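Local coordinates for D-3-phosphoglycerate dehydrogenase oxidoreductase protein (Ralstonia solanacearum, PDB 3GG9) that probably catalyses the NAD-dependent oxidation of D-3-phosphoglycerate and belongs to the D-isomer specific 2-hydroxyacid dehydrogenases, at residues A[125-130]-A[294-299]; A[171-176]-A[199-204]; A[13-16]-A[20-23]; A[236-241]-A[245-250]. One frame throughout, in Å; residues are numbered along the deposited sequence.

Interaction 1 of 4, residues A[125-130]-A[294-299]; sequences RIPQYV and NCICTP
Gln128 NE2 gives a hydrogen bond to the backbone O of Glu293, immediately before 294-299, and the same amide lies against Ile296: CD1 of the isoleucine is 3.7 Å from Gln128 NE2. That bond fixes the amide next to an apolar group, since both amide atoms approach the methyl, Gln128 OE1 also lying 3.7 Å from Ile296 CD1. The reach comes from a bend at chi2 (93°), which swings the amide toward the strand although the side chain starts off to one side. Ile296 points at the helix and meets a second partner there. Its CD1 lies 3.9 Å from Pro127 CD, while its CG2 is 4.0 Å from Pro127 CG, so two branches of one side chain lie against the CG-CD edge of the proline ring, crossing it at about a right angle. Further round, Ile296 also touches Leu118 and Ala122 of helix 109-123. Arg125 separates that helix from helix 126-134, closing the first in a Schellman motif and standing at the N-cap position of the second, and its O accepts from Tyr129 N at 2.9 Å. The first turn of helix 126-134 therefore packs on strand 295-297, an outermost strand of the parallel sheet in the Rossmann-type NAD-binding domain.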
loop_
_atom_site.group_PDB
_atom_site.type_symbol
_atom_site.label_atom_id
_atom_site.label_comp_id
_atom_site.label_asym_id
_atom_site.label_seq_id
_atom_site.Cartn_x
_atom_site.Cartn_y
_atom_site.Cartn_z
ATOM N N ARG A 125 1.512 -4.284 -6.997
ATOM C CA ARG A 125 0.966 -3.593 -8.202
ATOM C C ARG A 125 -0.431 -3.037 -7.982
ATOM O O ARG A 125 -1.273 -3.023 -8.879
ATOM C CB ARG A 125 1.058 -4.488 -9.446
ATOM C CG ARG A 125 2.494 -4.787 -9.886
ATOM C CD ARG A 125 3.109 -6.003 -9.173
ATOM N NE ARG A 125 4.359 -6.451 -9.790
ATOM C CZ ARG A 125 5.583 -6.038 -9.455
ATOM N NH1 ARG A 125 6.626 -6.547 -10.080
ATOM N NH2 ARG A 125 5.786 -5.147 -8.491
ATOM N N ILE A 126 -0.668 -2.570 -6.761
ATOM C CA ILE A 126 -1.973 -2.082 -6.382
ATOM C C ILE A 126 -2.546 -0.935 -7.256
ATOM O O ILE A 126 -3.656 -1.097 -7.725
ATOM C CB ILE A 126 -2.061 -1.805 -4.885
ATOM C CG1 ILE A 126 -1.832 -3.126 -4.155
ATOM C CG2 ILE A 126 -3.393 -1.134 -4.534
ATOM C CD1 ILE A 126 -1.997 -3.015 -2.676
ATOM N N PRO A 127 -1.798 0.181 -7.485
ATOM C CA PRO A 127 -2.370 1.222 -8.349
ATOM C C PRO A 127 -2.755 0.694 -9.739
ATOM O O PRO A 127 -3.848 1.002 -10.233
ATOM C CB PRO A 127 -1.231 2.248 -8.459
ATOM C CG PRO A 127 -0.459 2.065 -7.218
ATOM C CD PRO A 127 -0.460 0.585 -6.993
ATOM N N GLN A 128 -1.880 -0.115 -10.333
ATOM C CA GLN A 128 -2.116 -0.698 -11.658
ATOM C C GLN A 128 -3.347 -1.621 -11.723
ATOM O O GLN A 128 -4.154 -1.514 -12.634
ATOM C CB GLN A 128 -0.873 -1.433 -12.171
ATOM C CG GLN A 128 0.390 -0.563 -12.297
ATOM C CD GLN A 128 1.282 -0.602 -11.057
ATOM O OE1 GLN A 128 0.814 -0.837 -9.930
ATOM N NE2 GLN A 128 2.575 -0.387 -11.263
ATOM N N TYR A 129 -3.487 -2.514 -10.754
ATOM C CA TYR A 129 -4.620 -3.419 -10.734
ATOM C C TYR A 129 -5.920 -2.666 -10.458
ATOM O O TYR A 129 -6.953 -2.986 -11.044
ATOM C CB TYR A 129 -4.445 -4.474 -9.639
ATOM C CG TYR A 129 -3.719 -5.755 -9.994
ATOM C CD1 TYR A 129 -4.265 -6.684 -10.895
ATOM C CD2 TYR A 129 -2.530 -6.085 -9.347
ATOM C CE1 TYR A 129 -3.595 -7.903 -11.182
ATOM C CE2 TYR A 129 -1.867 -7.279 -9.620
ATOM C CZ TYR A 129 -2.403 -8.182 -10.528
ATOM O OH TYR A 129 -1.706 -9.356 -10.744
ATOM N N VAL A 130 -5.870 -1.685 -9.549
ATOM C CA VAL A 130 -7.060 -0.913 -9.158
ATOM C C VAL A 130 -7.597 -0.103 -10.355
ATOM O O VAL A 130 -8.807 -0.109 -10.628
ATOM C CB VAL A 130 -6.763 0.040 -7.984
ATOM C CG1 VAL A 130 -7.832 1.120 -7.858
ATOM C CG2 VAL A 130 -6.651 -0.752 -6.684
ATOM N N ASN A 294 5.701 1.260 -14.966
ATOM C CA ASN A 294 6.599 0.742 -13.908
ATOM C C ASN A 294 7.155 1.830 -12.973
ATOM O O ASN A 294 8.171 1.626 -12.313
ATOM C CB ASN A 294 7.734 -0.102 -14.501
ATOM C CG ASN A 294 8.574 0.667 -15.503
ATOM O OD1 ASN A 294 8.091 1.602 -16.149
ATOM N ND2 ASN A 294 9.828 0.270 -15.650
ATOM N N CYS A 295 6.486 2.978 -12.912
ATOM C CA CYS A 295 6.709 3.924 -11.811
ATOM C C CYS A 295 5.391 4.222 -11.125
ATOM O O CYS A 295 4.389 4.464 -11.779
ATOM C CB CYS A 295 7.369 5.229 -12.273
ATOM S SG CYS A 295 8.209 6.152 -10.918
ATOM N N ILE A 296 5.392 4.155 -9.801
ATOM C CA ILE A 296 4.267 4.642 -9.015
ATOM C C ILE A 296 4.704 5.958 -8.374
ATOM O O ILE A 296 5.691 5.996 -7.642
ATOM C CB ILE A 296 3.837 3.589 -7.977
ATOM C CG1 ILE A 296 3.202 2.398 -8.721
ATOM C CG2 ILE A 296 2.868 4.190 -6.944
ATOM C CD1 ILE A 296 3.233 1.116 -7.986
ATOM N N CYS A 297 3.986 7.031 -8.671
ATOM C CA CYS A 297 4.336 8.369 -8.168
ATOM C C CYS A 297 3.207 8.933 -7.349
ATOM O O CYS A 297 2.055 8.989 -7.819
ATOM C CB CYS A 297 4.591 9.331 -9.318
ATOM S SG CYS A 297 5.793 8.790 -10.526
ATOM N N THR A 298 3.533 9.338 -6.121
ATOM C CA THR A 298 2.607 10.058 -5.277
ATOM C C THR A 298 3.100 11.481 -5.120
ATOM O O THR A 298 4.315 11.753 -5.234
ATOM C CB THR A 298 2.537 9.407 -3.877
ATOM O OG1 THR A 298 3.876 9.206 -3.438
ATOM C CG2 THR A 298 1.820 8.085 -3.972
ATOM N N PRO A 299 2.165 12.416 -4.858
ATOM C CA PRO A 299 2.518 13.827 -4.854
ATOM C C PRO A 299 3.039 14.366 -3.524
ATOM O O PRO A 299 2.382 15.183 -2.874
ATOM C CB PRO A 299 1.192 14.501 -5.245
ATOM C CG PRO A 299 0.168 13.606 -4.633
ATOM C CD PRO A 299 0.716 12.211 -4.696
#

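Interaction 2 of 4, residues A[171-176]-A[199-204]; sequences IGQLVA and RADGFA. With SO4 (sulfate ion), chain F.
Ala176 CB sits over one face of the Phe203 ring, 4.0 Å from its centroid and 21° off the ring normal, a CH-pi contact displaced toward the rim at CZ (3.7 Å from Ala176 CB). The Ala176 carbonyl meets the same end of the ring, its O lying 3.5 Å from Phe203 CE2. Nearer the start of helix 170-181, Gln173 reaches across to Asp201 with its chain extended and CG opposite the backbone N (chi1 171°). Gln173 NE2 stops 3.4 Å from Asp201 OD2 at an angle too poor for a hydrogen bond, and the amide and carboxylate planes are 35° apart; the polar partner of OD2 is Tyr168 OH.

The shell behind these groups sets their places. Val186 and Val188 of strand 185-189 support Phe203, and Val186 also touches Ala176, so the ring touches both the helix and the sheet. Gly202, at positive phi, ends helix 192-200 in a Schellman motif and turns the chain toward Phe203.

At the N-terminal end of helix 170-181 a sulfate accepts from Ile171 N, O4 lying 3.2 Å away, and is also bound by Lys170 N and Arg224 NH1. Gly167, Gly169 and Gly172 fit a GxGxxG pattern, so this anion, probably from the crystallisation liquor, is consistent with a site for the NAD diphosphate.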
loop_
_atom_site.group_PDB
_atom_site.type_symbol
_atom_site.label_atom_id
_atom_site.label_comp_id
_atom_site.label_asym_id
_atom_site.label_seq_id
_atom_site.Cartn_x
_atom_site.Cartn_y
_atom_site.Cartn_z
ATOM N N ILE A 171 14.098 7.975 10.046
ATOM C CA ILE A 171 13.208 7.326 9.073
ATOM C C ILE A 171 13.717 5.961 8.603
ATOM O O ILE A 171 12.966 4.991 8.607
ATOM C CB ILE A 171 12.884 8.256 7.852
ATOM C CG1 ILE A 171 12.306 9.553 8.391
ATOM C CG2 ILE A 171 11.832 7.589 6.914
ATOM C CD1 ILE A 171 12.027 10.620 7.374
ATOM N N GLY A 172 14.994 5.880 8.243
ATOM C CA GLY A 172 15.598 4.625 7.816
ATOM C C GLY A 172 15.483 3.522 8.852
ATOM O O GLY A 172 15.278 2.368 8.519
ATOM N N GLN A 173 15.598 3.911 10.112
ATOM C CA GLN A 173 15.551 2.977 11.251
ATOM C C GLN A 173 14.156 2.360 11.387
ATOM O O GLN A 173 14.021 1.150 11.589
ATOM C CB GLN A 173 15.931 3.734 12.501
ATOM C CG GLN A 173 15.730 2.951 13.795
ATOM C CD GLN A 173 16.318 3.664 14.982
ATOM O OE1 GLN A 173 16.682 4.846 14.898
ATOM N NE2 GLN A 173 16.428 2.951 16.101
ATOM N N LEU A 174 13.123 3.183 11.241
ATOM C CA LEU A 174 11.740 2.675 11.281
ATOM C C LEU A 174 11.439 1.723 10.128
ATOM O O LEU A 174 10.827 0.654 10.301
ATOM C CB LEU A 174 10.758 3.836 11.297
ATOM C CG LEU A 174 10.701 4.666 12.592
ATOM C CD1 LEU A 174 9.695 5.802 12.469
ATOM C CD2 LEU A 174 10.406 3.805 13.840
ATOM N N VAL A 175 11.844 2.126 8.921
ATOM C CA VAL A 175 11.628 1.317 7.743
ATOM C C VAL A 175 12.428 0.017 7.725
ATOM O O VAL A 175 11.901 -1.009 7.307
ATOM C CB VAL A 175 11.930 2.128 6.443
ATOM C CG1 VAL A 175 11.810 1.234 5.232
ATOM C CG2 VAL A 175 10.972 3.298 6.360
ATOM N N ALA A 176 13.664 0.050 8.230
ATOM C CA ALA A 176 14.414 -1.177 8.501
ATOM C C ALA A 176 13.651 -2.141 9.452
ATOM O O ALA A 176 13.643 -3.372 9.233
ATOM C CB ALA A 176 15.824 -0.857 9.043
ATOM N N ARG A 199 24.583 -1.673 13.005
ATOM C CA ARG A 199 25.206 -2.825 13.679
ATOM C C ARG A 199 24.771 -2.978 15.140
ATOM O O ARG A 199 24.569 -4.093 15.610
ATOM C CB ARG A 199 26.739 -2.785 13.586
ATOM C CG ARG A 199 27.252 -2.932 12.147
ATOM C CD ARG A 199 28.739 -3.199 12.044
ATOM N NE ARG A 199 29.198 -3.239 10.653
ATOM C CZ ARG A 199 29.880 -2.269 10.044
ATOM N NH1 ARG A 199 30.246 -2.412 8.778
ATOM N NH2 ARG A 199 30.200 -1.154 10.684
ATOM N N ALA A 200 24.604 -1.858 15.833
ATOM C CA ALA A 200 24.162 -1.849 17.225
ATOM C C ALA A 200 22.711 -2.290 17.359
ATOM O O ALA A 200 22.336 -2.870 18.375
ATOM C CB ALA A 200 24.357 -0.467 17.840
ATOM N N ASP A 201 21.910 -2.010 16.324
ATOM C CA ASP A 201 20.498 -2.398 16.251
ATOM C C ASP A 201 20.274 -3.817 15.709
ATOM O O ASP A 201 19.131 -4.255 15.559
ATOM C CB ASP A 201 19.734 -1.419 15.361
ATOM C CG ASP A 201 19.441 -0.101 16.041
ATOM O OD1 ASP A 201 19.604 0.023 17.277
ATOM O OD2 ASP A 201 19.024 0.830 15.329
ATOM N N GLY A 202 21.357 -4.518 15.399
ATOM C CA GLY A 202 21.274 -5.906 14.950
ATOM C C GLY A 202 21.063 -6.040 13.453
ATOM O O GLY A 202 20.725 -7.115 12.965
ATOM N N PHE A 203 21.266 -4.956 12.710
ATOM C CA PHE A 203 21.142 -5.027 11.263
ATOM C C PHE A 203 22.479 -5.284 10.605
ATOM O O PHE A 203 23.513 -4.761 11.045
ATOM C CB PHE A 203 20.491 -3.754 10.704
ATOM C CG PHE A 203 19.025 -3.647 11.016
ATOM C CD1 PHE A 203 18.571 -2.803 12.017
ATOM C CD2 PHE A 203 18.095 -4.436 10.335
ATOM C CE1 PHE A 203 17.211 -2.724 12.332
ATOM C CE2 PHE A 203 16.724 -4.356 10.642
ATOM C CZ PHE A 203 16.288 -3.497 11.635
ATOM N N ALA A 204 22.452 -6.114 9.569
ATOM C CA ALA A 204 23.597 -6.330 8.693
ATOM C C ALA A 204 23.885 -5.082 7.862
ATOM O O ALA A 204 22.968 -4.374 7.432
ATOM C CB ALA A 204 23.318 -7.485 7.783
HETATM S S SO4 F . 16.177 11.609 9.508
HETATM O O1 SO4 F . 15.024 12.416 9.892
HETATM O O2 SO4 F . 17.079 12.363 8.620
HETATM O O3 SO4 F . 16.903 11.272 10.737
HETATM O O4 SO4 F . 15.718 10.419 8.777
#

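Interaction 3 of 4, residues A[13-16]-A[20-23]; sequences DAVR and CFSL
Phe21, which has more surface buried here than any other residue of the two segments, lays its ring against the backbone of Arg16. Arg16 CA stands over the centre of one ring face, 3.7 Å from the centroid and only 13° off the normal, the geometry of a CH-pi contact made by a main-chain carbon. Arg16 CB continues the cover toward the far end of the ring, 4.1 Å from Phe21 CZ. The ring reaches this place because Phe21 CG is turned opposite the backbone N (chi1 -163°). Val15 completes the contact at the near end: its carbonyl O lies 3.5 Å from Phe21 CD1, approaching the ring obliquely, and its CG1 is 4.1 Å from the same CD1, the two side chains crossing at about a right angle.

The guanidinium group of Arg16 takes no part in the cover. With CG placed between the backbone N and the carbonyl carbon (chi1 77°) and the chain extended beyond it, the group runs back to Asp13, where NE and NH2 both bind Asp13 OD2, at 2.8 and 3.0 Å. This side-on grip on a single oxygen comes from one face of the carboxylate plane. Asp13 OD1 accepts from Asn33 ND2, so both carboxylate oxygens have partners.

The two short 3-10 segments thus meet in the connection between strands 4-7 and 28-31: Phe21 also packs on Val29 and Val31 of strand 28-31, while Val15 rests on Phe313 and Phe317 of helix 306-324.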
loop_
_atom_site.group_PDB
_atom_site.type_symbol
_atom_site.label_atom_id
_atom_site.label_comp_id
_atom_site.label_asym_id
_atom_site.label_seq_id
_atom_site.Cartn_x
_atom_site.Cartn_y
_atom_site.Cartn_z
ATOM N N ASP A 13 -6.636 22.261 1.631
ATOM C CA ASP A 13 -7.317 23.166 2.568
ATOM C C ASP A 13 -7.500 22.466 3.909
ATOM O O ASP A 13 -8.574 22.488 4.487
ATOM C CB ASP A 13 -8.672 23.605 1.989
ATOM C CG ASP A 13 -9.173 24.905 2.566
ATOM O OD1 ASP A 13 -8.356 25.693 3.113
ATOM O OD2 ASP A 13 -10.400 25.130 2.449
ATOM N N ALA A 14 -6.451 21.799 4.376
ATOM C CA ALA A 14 -6.549 20.985 5.594
ATOM C C ALA A 14 -6.279 21.751 6.856
ATOM O O ALA A 14 -6.783 21.389 7.917
ATOM C CB ALA A 14 -5.578 19.790 5.523
ATOM N N VAL A 15 -5.413 22.759 6.747
ATOM C CA VAL A 15 -4.895 23.504 7.891
ATOM C C VAL A 15 -6.005 24.155 8.711
ATOM O O VAL A 15 -6.013 24.050 9.947
ATOM C CB VAL A 15 -3.859 24.575 7.426
ATOM C CG1 VAL A 15 -3.422 25.483 8.577
ATOM C CG2 VAL A 15 -2.632 23.878 6.760
ATOM N N ARG A 16 -6.953 24.801 8.025
ATOM C CA ARG A 16 -8.035 25.489 8.719
ATOM C C ARG A 16 -9.006 24.542 9.460
ATOM O O ARG A 16 -9.763 24.994 10.309
ATOM C CB ARG A 16 -8.784 26.470 7.800
ATOM C CG ARG A 16 -9.755 25.832 6.818
ATOM C CD ARG A 16 -10.518 26.887 6.036
ATOM N NE ARG A 16 -11.234 26.294 4.909
ATOM C CZ ARG A 16 -12.459 25.771 4.964
ATOM N NH1 ARG A 16 -13.147 25.758 6.102
ATOM N NH2 ARG A 16 -13.002 25.252 3.867
ATOM N N CYS A 20 -5.766 22.430 16.053
ATOM C CA CYS A 20 -4.800 23.443 16.463
ATOM C C CYS A 20 -5.020 24.826 15.823
ATOM O O CYS A 20 -4.477 25.800 16.304
ATOM C CB CYS A 20 -3.359 22.955 16.237
ATOM S SG CYS A 20 -2.867 22.879 14.504
ATOM N N PHE A 21 -5.800 24.911 14.747
ATOM C CA PHE A 21 -6.073 26.197 14.094
ATOM C C PHE A 21 -6.656 27.262 15.044
ATOM O O PHE A 21 -6.459 28.470 14.831
ATOM C CB PHE A 21 -7.025 25.999 12.929
ATOM C CG PHE A 21 -7.043 27.145 11.973
ATOM C CD1 PHE A 21 -5.960 27.374 11.128
ATOM C CD2 PHE A 21 -8.140 27.996 11.912
ATOM C CE1 PHE A 21 -5.975 28.442 10.235
ATOM C CE2 PHE A 21 -8.166 29.077 11.014
ATOM C CZ PHE A 21 -7.092 29.293 10.181
ATOM N N SER A 22 -7.345 26.805 16.097
ATOM C CA SER A 22 -7.951 27.713 17.083
ATOM C C SER A 22 -6.905 28.463 17.903
ATOM O O SER A 22 -7.222 29.468 18.559
ATOM C CB SER A 22 -8.927 26.971 18.006
ATOM O OG SER A 22 -9.597 27.890 18.863
ATOM N N LEU A 23 -5.660 27.994 17.867
ATOM C CA LEU A 23 -4.546 28.715 18.482
ATOM C C LEU A 23 -4.373 30.133 17.930
ATOM O O LEU A 23 -3.883 31.006 18.633
ATOM C CB LEU A 23 -3.222 27.955 18.324
ATOM C CG LEU A 23 -3.032 26.633 19.075
ATOM C CD1 LEU A 23 -1.747 25.945 18.614
ATOM C CD2 LEU A 23 -3.029 26.838 20.584
#

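Interaction 4 of 4, residues A[236-241]-A[245-250]; sequences ADLTRM and ALFVNT
Within a beta-alpha-beta unit of the Rossmann-type domain, formed by strand 218-221, helix 235-238 and strand 246-249, Leu238 and Met241 pack on Phe247 and Ala245 so that the end of the short helix lies against the following strand. Leu238 supplies the face contact. Its CD2 lies over one side of the Phe247 ring, 3.8 Å from the centroid and 18° off the normal, which meets the CH-pi criterion; the methyl is displaced toward the rim, with Phe247 CD1 at 3.7 Å from Leu238 CD2. Phe247 turns its ring toward the helix because CG is opposite the backbone N (chi1 178°), and the Leu238 side chain crosses it nearly perpendicularly.

Met241 comes to the ring from another direction. Its SD is 5.3 Å from the Phe247 centroid and 64° off the normal, an oblique Met-aromatic contact, and the sulfur is 4.2 Å from Phe247 CB. Met241 itself is placed by a type I beta turn from Leu238, in which Met241 N bonds to Leu238 O at 3.0 Å.

All five touching residues are buried, and nearby side chains extend the apolar packing: Phe213 of helix 209-215 and Leu219 of strand 218-221 touch Met241, and Pro270 touches both Met241 and Phe247. On the sheet side, Phe247 bonds through its backbone to Met272 and Ala274. A bend at chi3 carries the Met241 methyl along the start of the strand, where CE lies 3.8 Å from Ala245 CB and 3.7 Å from the carbonyl O of Leu246.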
loop_
_atom_site.group_PDB
_atom_site.type_symbol
_atom_site.label_atom_id
_atom_site.label_comp_id
_atom_site.label_asym_id
_atom_site.label_seq_id
_atom_site.Cartn_x
_atom_site.Cartn_y
_atom_site.Cartn_z
ATOM N N ALA A 236 24.823 4.412 -12.944
ATOM C CA ALA A 236 25.626 3.195 -12.805
ATOM C C ALA A 236 25.139 2.375 -11.608
ATOM O O ALA A 236 24.998 1.149 -11.703
ATOM C CB ALA A 236 27.113 3.520 -12.668
ATOM N N ASP A 237 24.865 3.062 -10.501
ATOM C CA ASP A 237 24.316 2.424 -9.294
ATOM C C ASP A 237 22.966 1.759 -9.556
ATOM O O ASP A 237 22.747 0.610 -9.189
ATOM C CB ASP A 237 24.143 3.460 -8.178
ATOM C CG ASP A 237 25.470 4.019 -7.674
ATOM O OD1 ASP A 237 25.532 5.239 -7.392
ATOM O OD2 ASP A 237 26.439 3.239 -7.549
ATOM N N LEU A 238 22.032 2.512 -10.136
ATOM C CA LEU A 238 20.707 1.979 -10.470
ATOM C C LEU A 238 20.742 0.824 -11.477
ATOM O O LEU A 238 19.998 -0.133 -11.341
ATOM C CB LEU A 238 19.807 3.107 -10.992
ATOM C CG LEU A 238 19.436 4.183 -9.971
ATOM C CD1 LEU A 238 18.754 5.339 -10.680
ATOM C CD2 LEU A 238 18.553 3.616 -8.835
ATOM N N THR A 239 21.601 0.901 -12.497
ATOM C CA THR A 239 21.657 -0.181 -13.487
ATOM C C THR A 239 22.374 -1.439 -12.967
ATOM O O THR A 239 22.416 -2.454 -13.642
ATOM C CB THR A 239 22.223 0.286 -14.855
ATOM O OG1 THR A 239 23.472 0.931 -14.648
ATOM C CG2 THR A 239 21.250 1.274 -15.536
ATOM N N ARG A 240 22.904 -1.360 -11.747
ATOM C CA ARG A 240 23.454 -2.498 -11.016
ATOM C C ARG A 240 22.323 -3.361 -10.446
ATOM O O ARG A 240 22.508 -4.547 -10.149
ATOM C CB ARG A 240 24.296 -1.962 -9.856
ATOM C CG ARG A 240 25.475 -2.796 -9.453
ATOM C CD ARG A 240 26.804 -2.142 -9.771
ATOM N NE ARG A 240 26.890 -0.766 -9.284
ATOM C CZ ARG A 240 27.987 -0.017 -9.346
ATOM N NH1 ARG A 240 27.969 1.237 -8.898
ATOM N NH2 ARG A 240 29.104 -0.518 -9.857
ATOM N N MET A 241 21.152 -2.736 -10.270
ATOM C CA MET A 241 19.987 -3.376 -9.642
ATOM C C MET A 241 19.434 -4.550 -10.449
ATOM O O MET A 241 19.603 -4.601 -11.672
ATOM C CB MET A 241 18.882 -2.342 -9.333
ATOM C CG MET A 241 19.266 -1.298 -8.248
ATOM S SD MET A 241 18.000 -0.093 -7.701
ATOM C CE MET A 241 16.865 -1.150 -6.803
ATOM N N ALA A 245 13.900 -5.717 -9.421
ATOM C CA ALA A 245 14.085 -4.883 -8.243
ATOM C C ALA A 245 13.235 -3.626 -8.231
ATOM O O ALA A 245 12.923 -3.046 -9.281
ATOM C CB ALA A 245 15.555 -4.535 -8.069
ATOM N N LEU A 246 12.843 -3.230 -7.023
ATOM C CA LEU A 246 12.113 -1.981 -6.782
ATOM C C LEU A 246 12.974 -0.886 -6.108
ATOM O O LEU A 246 13.583 -1.090 -5.043
ATOM C CB LEU A 246 10.826 -2.268 -5.998
ATOM C CG LEU A 246 10.098 -1.061 -5.387
ATOM C CD1 LEU A 246 9.381 -0.304 -6.498
ATOM C CD2 LEU A 246 9.111 -1.537 -4.283
ATOM N N PHE A 247 13.046 0.274 -6.747
ATOM C CA PHE A 247 13.728 1.425 -6.165
ATOM C C PHE A 247 12.719 2.390 -5.534
ATOM O O PHE A 247 11.813 2.855 -6.213
ATOM C CB PHE A 247 14.544 2.159 -7.233
ATOM C CG PHE A 247 15.239 3.389 -6.714
ATOM C CD1 PHE A 247 16.370 3.277 -5.907
ATOM C CD2 PHE A 247 14.757 4.652 -7.013
ATOM C CE1 PHE A 247 17.013 4.415 -5.439
ATOM C CE2 PHE A 247 15.387 5.791 -6.548
ATOM C CZ PHE A 247 16.525 5.672 -5.758
ATOM N N VAL A 248 12.868 2.682 -4.236
ATOM C CA VAL A 248 11.947 3.590 -3.534
ATOM C C VAL A 248 12.661 4.864 -3.086
ATOM O O VAL A 248 13.728 4.814 -2.465
ATOM C CB VAL A 248 11.244 2.900 -2.289
ATOM C CG1 VAL A 248 10.217 3.830 -1.646
ATOM C CG2 VAL A 248 10.570 1.573 -2.691
ATOM N N ASN A 249 12.069 6.012 -3.388
ATOM C CA ASN A 249 12.625 7.283 -2.927
ATOM C C ASN A 249 11.535 8.212 -2.433
ATOM O O ASN A 249 10.857 8.868 -3.225
ATOM C CB ASN A 249 13.463 7.966 -4.032
ATOM C CG ASN A 249 14.199 9.210 -3.532
ATOM O OD1 ASN A 249 14.251 9.492 -2.335
ATOM N ND2 ASN A 249 14.761 9.961 -4.454
ATOM N N THR A 250 11.390 8.284 -1.109
ATOM C CA THR A 250 10.529 9.271 -0.505
ATOM C C THR A 250 11.340 10.391 0.170
ATOM O O THR A 250 10.810 11.115 1.006
ATOM C CB THR A 250 9.613 8.609 0.556
ATOM O OG1 THR A 250 10.439 8.065 1.575
ATOM C CG2 THR A 250 8.818 7.464 -0.059
#

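In the fold
Interaction 3 comes first along the chain, in the connection between two strands of the five-stranded parallel sheet; interactions 1 and 4 reach the seven-stranded Rossmann-type sheet, and interaction 2 packs beside it. Interaction 1 closes a long loop of chain within which interactions 2 and 4 follow one another. Interaction 4 lies between these other two in the sheet order: its centre is about 17 Å from that of interaction 1, at outermost strand 295-297, and about 19 Å from that of interaction 2, beside outermost strand 204-205. The centres of interactions 3 and 4 are about 39 Å apart, on opposite sides of the chain's centre. The contacts thus sample both lobes, three of them in the probable NAD-binding one.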